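Local coordinates for protein cytosolic phospholipase A2 delta (Homo sapiens, PDB 5IZ5) that hydrolyses the sn-2 ester of glycerophospholipids in a calcium-dependent manner, releasing a fatty acid and a lysophospholipid, with a preference for linoleic acid at that position, at residues L165-V170 / E276-E281; L191-S196 / F213-A218; P714-L719 / N738-D743. The protein carries 3 engineered substitutions. All coordinates share one frame; numbering follows the deposited sequence.

Interaction 1: L165-V170 / E276-E281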
loop_
_atom_site.group_PDB
_atom_site.type_symbol
_atom_site.label_atom_id
_atom_site.label_comp_id
_atom_site.label_asym_id
_atom_site.label_seq_id
_atom_site.Cartn_x
_atom_site.Cartn_y
_atom_site.Cartn_z
ATOM N N LEU B 165 -23.803 8.389 -2.616
ATOM C CA LEU B 165 -23.847 7.523 -3.795
ATOM C C LEU B 165 -25.279 7.114 -4.079
ATOM O O LEU B 165 -26.004 6.700 -3.173
ATOM C CB LEU B 165 -22.994 6.260 -3.594
ATOM C CG LEU B 165 -22.121 5.793 -4.760
ATOM C CD1 LEU B 165 -21.131 6.876 -5.150
ATOM C CD2 LEU B 165 -21.392 4.525 -4.364
ATOM N N SER B 166 -25.673 7.239 -5.342
ATOM C CA SER B 166 -26.926 6.681 -5.821
ATOM C C SER B 166 -26.650 5.429 -6.642
ATOM O O SER B 166 -25.568 5.256 -7.207
ATOM C CB SER B 166 -27.682 7.706 -6.657
ATOM O OG SER B 166 -28.017 8.838 -5.872
ATOM N N CYS B 167 -27.636 4.545 -6.671
ATOM C CA CYS B 167 -27.528 3.265 -7.343
ATOM C C CYS B 167 -28.716 3.156 -8.314
ATOM O O CYS B 167 -29.855 3.429 -7.934
ATOM C CB CYS B 167 -27.582 2.127 -6.307
ATOM S SG CYS B 167 -26.215 1.807 -5.111
ATOM N N LEU B 168 -28.464 2.791 -9.573
ATOM C CA LEU B 168 -29.551 2.639 -10.551
ATOM C C LEU B 168 -29.545 1.269 -11.212
ATOM O O LEU B 168 -28.541 0.853 -11.792
ATOM C CB LEU B 168 -29.536 3.815 -11.535
ATOM C CG LEU B 168 -29.541 3.810 -13.076
ATOM C CD1 LEU B 168 -29.974 2.539 -13.787
ATOM C CD2 LEU B 168 -30.410 4.982 -13.524
ATOM N N ASP B 169 -30.678 0.573 -11.105
ATOM C CA ASP B 169 -30.824 -0.776 -11.652
ATOM C C ASP B 169 -31.657 -0.772 -12.928
ATOM O O ASP B 169 -32.719 -0.152 -12.972
ATOM C CB ASP B 169 -31.491 -1.699 -10.627
ATOM C CG ASP B 169 -30.516 -2.246 -9.601
ATOM O OD1 ASP B 169 -29.312 -2.374 -9.910
ATOM O OD2 ASP B 169 -30.966 -2.564 -8.482
ATOM N N VAL B 170 -31.177 -1.479 -13.949
ATOM C CA VAL B 170 -31.886 -1.605 -15.217
ATOM C C VAL B 170 -32.186 -3.080 -15.486
ATOM O O VAL B 170 -31.266 -3.886 -15.621
ATOM C CB VAL B 170 -31.056 -1.047 -16.386
ATOM C CG1 VAL B 170 -31.870 -1.053 -17.666
ATOM C CG2 VAL B 170 -30.570 0.360 -16.086
ATOM N N GLU B 276 -32.128 4.573 -6.816
ATOM C CA GLU B 276 -32.317 4.515 -5.375
ATOM C C GLU B 276 -31.057 5.027 -4.684
ATOM O O GLU B 276 -29.964 4.969 -5.248
ATOM C CB GLU B 276 -32.617 3.070 -4.945
ATOM C CG GLU B 276 -33.839 2.921 -4.052
ATOM C CD GLU B 276 -34.090 1.478 -3.642
ATOM O OE1 GLU B 276 -33.116 0.698 -3.535
ATOM O OE2 GLU B 276 -35.270 1.125 -3.426
ATOM N N GLY B 277 -31.208 5.537 -3.466
ATOM C CA GLY B 277 -30.051 5.854 -2.637
ATOM C C GLY B 277 -29.275 4.572 -2.385
ATOM O O GLY B 277 -29.865 3.536 -2.101
ATOM N N CYS B 278 -27.961 4.616 -2.552
ATOM C CA CYS B 278 -27.118 3.507 -2.125
ATOM C C CYS B 278 -27.118 3.530 -0.597
ATOM O O CYS B 278 -27.104 4.604 0.003
ATOM C CB CYS B 278 -25.696 3.670 -2.633
ATOM S SG CYS B 278 -25.479 3.591 -4.438
ATOM N N PRO B 279 -27.147 2.358 0.049
ATOM C CA PRO B 279 -27.028 2.362 1.517
ATOM C C PRO B 279 -25.761 3.095 1.971
ATOM O O PRO B 279 -24.721 2.961 1.318
ATOM C CB PRO B 279 -26.945 0.882 1.878
ATOM C CG PRO B 279 -27.455 0.137 0.687
ATOM C CD PRO B 279 -27.296 1.009 -0.518
ATOM N N GLU B 280 -25.840 3.858 3.062
ATOM C CA GLU B 280 -24.675 4.618 3.552
ATOM C C GLU B 280 -23.730 3.768 4.421
ATOM O O GLU B 280 -23.316 4.190 5.508
ATOM C CB GLU B 280 -25.095 5.880 4.320
ATOM C CG GLU B 280 -25.853 6.911 3.515
ATOM C CD GLU B 280 -25.867 8.294 4.165
ATOM O OE1 GLU B 280 -24.852 8.692 4.792
ATOM O OE2 GLU B 280 -26.894 8.998 4.037
ATOM N N GLU B 281 -23.388 2.573 3.943
ATOM C CA GLU B 281 -22.397 1.734 4.621
ATOM C C GLU B 281 -21.257 1.345 3.694
ATOM O O GLU B 281 -21.455 0.841 2.594
ATOM C CB GLU B 281 -23.014 0.475 5.223
ATOM C CG GLU B 281 -22.035 -0.283 6.153
ATOM C CD GLU B 281 -22.699 -1.316 7.053
ATOM O OE1 GLU B 281 -23.767 -1.847 6.662
ATOM O OE2 GLU B 281 -22.140 -1.607 8.150
HETATM O O HOH W 1 -27.185 7.096 -0.526
#
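C167 and C278 are joined by a disulfide, SG to SG 2.0 Å, that ties strand 165-170 to the residue just after strand 266-277. The two cysteines do not face each other in the ladder: C167 pairs with E276, and C278 sits two residues further on, so the bridge runs obliquely along the strand pair. Each SG lies beside its own backbone N, and the S-S torsion of 120° is wider than the usual value near 90°. C278 SG rests close above the backbone of the other strand, 3.1 Å from S166 C, and L165 CB closes on it from the N-terminal direction at 3.7 Å. Three backbone hydrogen bonds frame the bridge. C167 and E276 form a hydrogen-bonded antiparallel pair, with C167 N to E276 O and E276 N to C167 O both at 2.8 Å. Next to it S166 and G277 form a non-hydrogen-bonded pair whose CA atoms are 4.5 Å apart. C278 N then reaches back to L165 O at 2.9 Å, a more bent bond at the point where the strand gives way to a loop; a water also donates to L165 O. Strand 210-216 flanks the other edge of strand 165-170, and from it R212 touches C167 and makes a salt bridge with D169. At this level strand 160-172 lies between strands 210-216 and 266-277, antiparallel to both, and the disulfide staples the latter where the chain leaves the sheet: a disulfide across antiparallel neighbours at the end of a strand, in a beta sandwich consistent with the second C2 domain proposed for this enzyme.

Interaction 2: L191-S196 / F213-A218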
loop_
_atom_site.group_PDB
_atom_site.type_symbol
_atom_site.label_atom_id
_atom_site.label_comp_id
_atom_site.label_asym_id
_atom_site.label_seq_id
_atom_site.Cartn_x
_atom_site.Cartn_y
_atom_site.Cartn_z
ATOM N N LEU B 191 -25.873 0.732 -22.626
ATOM C CA LEU B 191 -26.304 1.661 -21.580
ATOM C C LEU B 191 -25.140 2.550 -21.163
ATOM O O LEU B 191 -24.054 2.056 -20.846
ATOM C CB LEU B 191 -26.804 0.898 -20.358
ATOM C CG LEU B 191 -27.972 -0.058 -20.573
ATOM C CD1 LEU B 191 -28.187 -0.904 -19.330
ATOM C CD2 LEU B 191 -29.240 0.704 -20.929
ATOM N N VAL B 192 -25.367 3.859 -21.161
ATOM C CA VAL B 192 -24.335 4.820 -20.800
ATOM C C VAL B 192 -24.848 5.734 -19.705
ATOM O O VAL B 192 -25.947 6.287 -19.815
ATOM C CB VAL B 192 -23.919 5.686 -22.003
ATOM C CG1 VAL B 192 -22.737 6.575 -21.643
ATOM C CG2 VAL B 192 -23.570 4.811 -23.199
ATOM N N LEU B 193 -24.042 5.893 -18.655
ATOM C CA LEU B 193 -24.346 6.805 -17.565
ATOM C C LEU B 193 -23.071 7.560 -17.222
ATOM O O LEU B 193 -22.268 7.110 -16.392
ATOM C CB LEU B 193 -24.906 6.027 -16.368
ATOM C CG LEU B 193 -25.262 6.729 -15.047
ATOM C CD1 LEU B 193 -25.511 8.220 -15.175
ATOM C CD2 LEU B 193 -26.443 6.040 -14.374
ATOM N N LYS B 194 -22.889 8.704 -17.879
ATOM C CA LYS B 194 -21.691 9.517 -17.703
ATOM C C LYS B 194 -21.525 9.950 -16.251
ATOM O O LYS B 194 -22.454 10.475 -15.647
ATOM C CB LYS B 194 -21.734 10.777 -18.567
ATOM C CG LYS B 194 -21.031 10.707 -19.905
ATOM C CD LYS B 194 -20.772 12.138 -20.374
ATOM C CE LYS B 194 -19.335 12.348 -20.829
ATOM N NZ LYS B 194 -18.960 13.790 -20.838
ATOM N N GLY B 195 -20.328 9.751 -15.714
ATOM C CA GLY B 195 -20.031 10.087 -14.328
ATOM C C GLY B 195 -20.163 8.920 -13.368
ATOM O O GLY B 195 -19.752 9.026 -12.219
ATOM N N SER B 196 -20.724 7.804 -13.828
ATOM C CA SER B 196 -20.828 6.603 -13.007
ATOM C C SER B 196 -19.509 5.855 -12.996
ATOM O O SER B 196 -18.658 6.080 -13.852
ATOM C CB SER B 196 -21.924 5.679 -13.538
ATOM O OG SER B 196 -21.573 5.133 -14.799
ATOM N N PHE B 213 -25.658 0.604 -12.039
ATOM C CA PHE B 213 -24.717 1.712 -12.111
ATOM C C PHE B 213 -24.608 2.375 -10.745
ATOM O O PHE B 213 -25.617 2.583 -10.062
ATOM C CB PHE B 213 -25.173 2.763 -13.120
ATOM C CG PHE B 213 -25.094 2.312 -14.553
ATOM C CD1 PHE B 213 -23.999 2.637 -15.347
ATOM C CD2 PHE B 213 -26.131 1.593 -15.118
ATOM C CE1 PHE B 213 -23.933 2.239 -16.675
ATOM C CE2 PHE B 213 -26.074 1.192 -16.445
ATOM C CZ PHE B 213 -24.974 1.515 -17.225
ATOM N N HIS B 214 -23.382 2.722 -10.366
ATOM C CA HIS B 214 -23.135 3.509 -9.172
ATOM C C HIS B 214 -22.598 4.860 -9.587
ATOM O O HIS B 214 -21.686 4.943 -10.414
ATOM C CB HIS B 214 -22.119 2.811 -8.282
ATOM C CG HIS B 214 -22.526 1.437 -7.858
ATOM N ND1 HIS B 214 -22.346 0.330 -8.659
ATOM C CD2 HIS B 214 -23.090 0.985 -6.714
ATOM C CE1 HIS B 214 -22.779 -0.745 -8.026
ATOM N NE2 HIS B 214 -23.239 -0.375 -6.845
ATOM N N TYR B 215 -23.156 5.921 -9.013
ATOM C CA TYR B 215 -22.761 7.270 -9.371
ATOM C C TYR B 215 -23.112 8.234 -8.250
ATOM O O TYR B 215 -23.994 7.980 -7.434
ATOM C CB TYR B 215 -23.459 7.697 -10.669
ATOM C CG TYR B 215 -24.958 7.642 -10.574
ATOM C CD1 TYR B 215 -25.708 8.807 -10.426
ATOM C CD2 TYR B 215 -25.625 6.424 -10.601
ATOM C CE1 TYR B 215 -27.088 8.753 -10.319
ATOM C CE2 TYR B 215 -26.994 6.358 -10.494
ATOM C CZ TYR B 215 -27.719 7.522 -10.356
ATOM O OH TYR B 215 -29.076 7.449 -10.259
ATOM N N MET B 216 -22.408 9.351 -8.221
ATOM C CA MET B 216 -22.633 10.366 -7.212
ATOM C C MET B 216 -24.009 11.012 -7.332
ATOM O O MET B 216 -24.411 11.445 -8.418
ATOM C CB MET B 216 -21.581 11.448 -7.341
ATOM C CG MET B 216 -20.255 11.103 -6.695
ATOM S SD MET B 216 -18.994 12.301 -7.134
ATOM C CE MET B 216 -19.790 13.830 -6.748
ATOM N N ALA B 217 -24.701 11.110 -6.198
ATOM C CA ALA B 217 -26.013 11.755 -6.136
ATOM C C ALA B 217 -25.939 13.222 -6.564
ATOM O O ALA B 217 -26.903 13.753 -7.106
ATOM C CB ALA B 217 -26.587 11.649 -4.730
ATOM N N ALA B 218 -24.794 13.866 -6.342
ATOM C CA ALA B 218 -24.609 15.275 -6.707
ATOM C C ALA B 218 -24.448 15.568 -8.202
ATOM O O ALA B 218 -24.418 16.736 -8.597
ATOM C CB ALA B 218 -23.426 15.857 -5.946
HETATM O O HOH W 2 -19.817 9.106 -9.501
#
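L193 is the bump that fits between two aromatic side chains, F213 and Y215, which both point from strand 213-216 toward strand 191-193. Its CD2 lodges between them, 3.7 Å from F213 CB and over one face of the Y215 ring, 4.2 Å from the centroid in a CH-pi contact. With CG anti to the backbone N (chi1 177°), the leucine turns its branch into this hollow, while its CB meets F213 CD1 at 3.7 Å. The F213 ring is itself a wedge, pushed between L191 and the turn after the strand. L191 CB touches its far edge at CZ (3.7 Å), and S196 OG comes to the near edge at CD1 (3.5 Å). The rest of S196 packs too: its CA lies against H214 O and its CB against Y215 CB.

That serine is placed by a type II turn from L193 to S196, with G195 at positive phi. L193 O accepts both S196 N and S196 OG, the latter at 2.6 Å and in the carbonyl plane, and D199 N bonds to the same hydroxyl. A water links G195 O to M216 N. L223 adds to the lining beside F213, and L248 beside L193 and Y215. The segments share no direct hydrogen bond; the strand axes run 9.1 Å apart, 18° from parallel. Strand 188-193 and strand 210-216 belong to different sheets, and this interdigitation of alternate side chains forms part of the hydrophobic core between the two sheets of a beta sandwich, as in C2 domains.

Interaction 3: P714-L719 / N738-D743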
loop_
_atom_site.group_PDB
_atom_site.type_symbol
_atom_site.label_atom_id
_atom_site.label_comp_id
_atom_site.label_asym_id
_atom_site.label_seq_id
_atom_site.Cartn_x
_atom_site.Cartn_y
_atom_site.Cartn_z
ATOM N N PRO B 714 30.417 -2.230 17.218
ATOM C CA PRO B 714 29.110 -2.290 17.864
ATOM C C PRO B 714 28.987 -3.497 18.778
ATOM O O PRO B 714 29.593 -4.534 18.523
ATOM C CB PRO B 714 28.120 -2.368 16.695
ATOM C CG PRO B 714 28.915 -2.751 15.501
ATOM C CD PRO B 714 30.341 -2.392 15.754
ATOM N N ARG B 715 28.241 -3.316 19.859
ATOM C CA ARG B 715 27.952 -4.350 20.832
ATOM C C ARG B 715 26.586 -4.987 20.577
ATOM O O ARG B 715 25.821 -4.546 19.716
ATOM C CB ARG B 715 27.985 -3.745 22.239
ATOM C CG ARG B 715 29.207 -2.880 22.514
ATOM C CD ARG B 715 29.191 -2.316 23.925
ATOM N NE ARG B 715 28.098 -1.361 24.132
ATOM C CZ ARG B 715 28.099 -0.089 23.733
ATOM N NH1 ARG B 715 29.141 0.423 23.084
ATOM N NH2 ARG B 715 27.043 0.681 23.985
ATOM N N GLU B 716 26.283 -6.017 21.358
ATOM C CA GLU B 716 25.051 -6.782 21.201
ATOM C C GLU B 716 23.782 -5.947 21.409
ATOM O O GLU B 716 22.733 -6.255 20.840
ATOM C CB GLU B 716 25.028 -7.959 22.173
ATOM C CG GLU B 716 25.982 -9.100 21.841
ATOM C CD GLU B 716 27.363 -8.946 22.457
ATOM O OE1 GLU B 716 27.736 -7.822 22.841
ATOM O OE2 GLU B 716 28.089 -9.954 22.546
ATOM N N CYS B 717 23.879 -4.892 22.210
ATOM C CA CYS B 717 22.716 -4.103 22.571
ATOM C C CYS B 717 23.074 -2.652 22.829
ATOM O O CYS B 717 23.990 -2.366 23.595
ATOM C CB CYS B 717 22.091 -4.701 23.823
ATOM S SG CYS B 717 20.564 -3.895 24.331
ATOM N N HIS B 718 22.353 -1.740 22.185
ATOM C CA HIS B 718 22.523 -0.307 22.403
ATOM C C HIS B 718 21.217 0.337 22.811
ATOM O O HIS B 718 20.188 0.122 22.170
ATOM C CB HIS B 718 22.989 0.373 21.125
ATOM C CG HIS B 718 24.354 -0.038 20.686
ATOM N ND1 HIS B 718 25.461 0.772 20.830
ATOM C CD2 HIS B 718 24.792 -1.175 20.099
ATOM C CE1 HIS B 718 26.521 0.149 20.346
ATOM N NE2 HIS B 718 26.141 -1.032 19.897
ATOM N N LEU B 719 21.278 1.158 23.854
ATOM C CA LEU B 719 20.113 1.866 24.363
ATOM C C LEU B 719 20.041 3.267 23.781
ATOM O O LEU B 719 21.009 4.025 23.859
ATOM C CB LEU B 719 20.180 1.955 25.892
ATOM C CG LEU B 719 19.100 2.787 26.588
ATOM C CD1 LEU B 719 17.743 2.116 26.480
ATOM C CD2 LEU B 719 19.467 3.002 28.047
ATOM N N ASN B 738 28.885 -10.215 15.564
ATOM C CA ASN B 738 29.484 -11.301 16.322
ATOM C C ASN B 738 30.537 -10.705 17.241
ATOM O O ASN B 738 31.685 -10.518 16.839
ATOM C CB ASN B 738 30.118 -12.324 15.372
ATOM C CG ASN B 738 30.608 -13.575 16.090
ATOM O OD1 ASN B 738 30.275 -13.817 17.250
ATOM N ND2 ASN B 738 31.397 -14.384 15.393
ATOM N N ALA B 739 30.135 -10.369 18.464
ATOM C CA ALA B 739 31.059 -9.792 19.441
ATOM C C ALA B 739 31.443 -10.846 20.482
ATOM O O ALA B 739 32.264 -11.715 20.194
ATOM C CB ALA B 739 30.453 -8.551 20.084
ATOM N N SER B 740 30.820 -10.813 21.658
ATOM C CA SER B 740 31.208 -11.699 22.751
ATOM C C SER B 740 30.918 -13.166 22.420
ATOM O O SER B 740 31.531 -14.060 22.996
ATOM C CB SER B 740 30.525 -11.273 24.063
ATOM O OG SER B 740 29.246 -11.866 24.204
ATOM N N PHE B 741 30.008 -13.406 21.472
ATOM C CA PHE B 741 29.659 -14.761 21.024
ATOM C C PHE B 741 30.835 -15.534 20.444
ATOM O O PHE B 741 30.805 -16.759 20.417
ATOM C CB PHE B 741 28.533 -14.701 19.975
ATOM C CG PHE B 741 28.001 -16.051 19.548
ATOM C CD1 PHE B 741 27.215 -16.802 20.405
ATOM C CD2 PHE B 741 28.256 -16.551 18.279
ATOM C CE1 PHE B 741 26.705 -18.029 20.020
ATOM C CE2 PHE B 741 27.746 -17.781 17.882
ATOM C CZ PHE B 741 26.972 -18.522 18.754
ATOM N N LYS B 742 31.857 -14.838 19.957
ATOM C CA LYS B 742 33.048 -15.529 19.443
ATOM C C LYS B 742 33.629 -16.431 20.545
ATOM O O LYS B 742 34.014 -17.574 20.288
ATOM C CB LYS B 742 34.109 -14.531 18.973
ATOM C CG LYS B 742 34.717 -14.828 17.602
ATOM C CD LYS B 742 35.366 -13.595 16.982
ATOM C CE LYS B 742 34.462 -12.365 17.041
ATOM N NZ LYS B 742 34.635 -11.449 15.881
ATOM N N ASP B 743 33.638 -15.914 21.775
ATOM C CA ASP B 743 34.270 -16.589 22.917
ATOM C C ASP B 743 33.298 -17.464 23.703
ATOM O O ASP B 743 33.686 -18.523 24.199
ATOM C CB ASP B 743 34.881 -15.565 23.882
ATOM C CG ASP B 743 35.799 -14.580 23.196
ATOM O OD1 ASP B 743 36.593 -15.005 22.331
ATOM O OD2 ASP B 743 35.722 -13.378 23.528
HETATM O O HOH W 3 28.096 -11.391 20.169
#
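Just ahead of strand 718-720, where the chain comes out of helix 708-712, E716 reaches across to S740, in a short helix-like turn of the loop after strand 730-734. One carboxylate oxygen does nearly all the work. E716 OE2 takes a hydrogen bond from S740 N at 3.0 Å, on its syn side but 34° out of the carboxylate plane, and lies 2.8 Å from S740 OG, whose proton could also serve another acceptor; that hydroxyl bonds to Y791 OH. A bend at chi2 (90°) carries the carboxylate over to the loop, where A739 CB packs under it, 3.7 Å from OE2. A water donates to E716 OE2 (2.8 Å) and accepts from A739 N (2.8 Å) and F741 N (3.1 Å), so the glutamate gathers three successive backbone N-H groups, one directly and two through the water.

Strands 718-720 and 730-734 are antiparallel neighbours in the mixed sheet of the catalytic domain, and the contact bridges the chain entering the first to the chain following the second. The turn is kept by K742 N bonding to A739 O and D743 N to S740 O. On the other segment, R715 N donates to H718 NE2, while Y791 and N792 of helix 779-794 pack against E716.

Interactions 1 and 2 are neighbours, their centres about 10 Å apart, and interaction 2 is nested along the chain inside the loop that the disulfide closes. They join side by side, strand 160-172 pairing with strand 210-216 through probable hydrogen bonds, S166 N to Y215 O at 2.8 Å and L168 N to F213 O at 2.9 Å, while H214 CD2 packs on C167 SG at 3.6 Å. Strand 210-216 therefore serves both, as sheet partner in one and as core wall in the other. Interaction 3 lies on the opposite side of the chain's centre, about 62 and 64 Å from them between centres, in the catalytic part. All three are away from the nucleophile S365 and the other annotated sites.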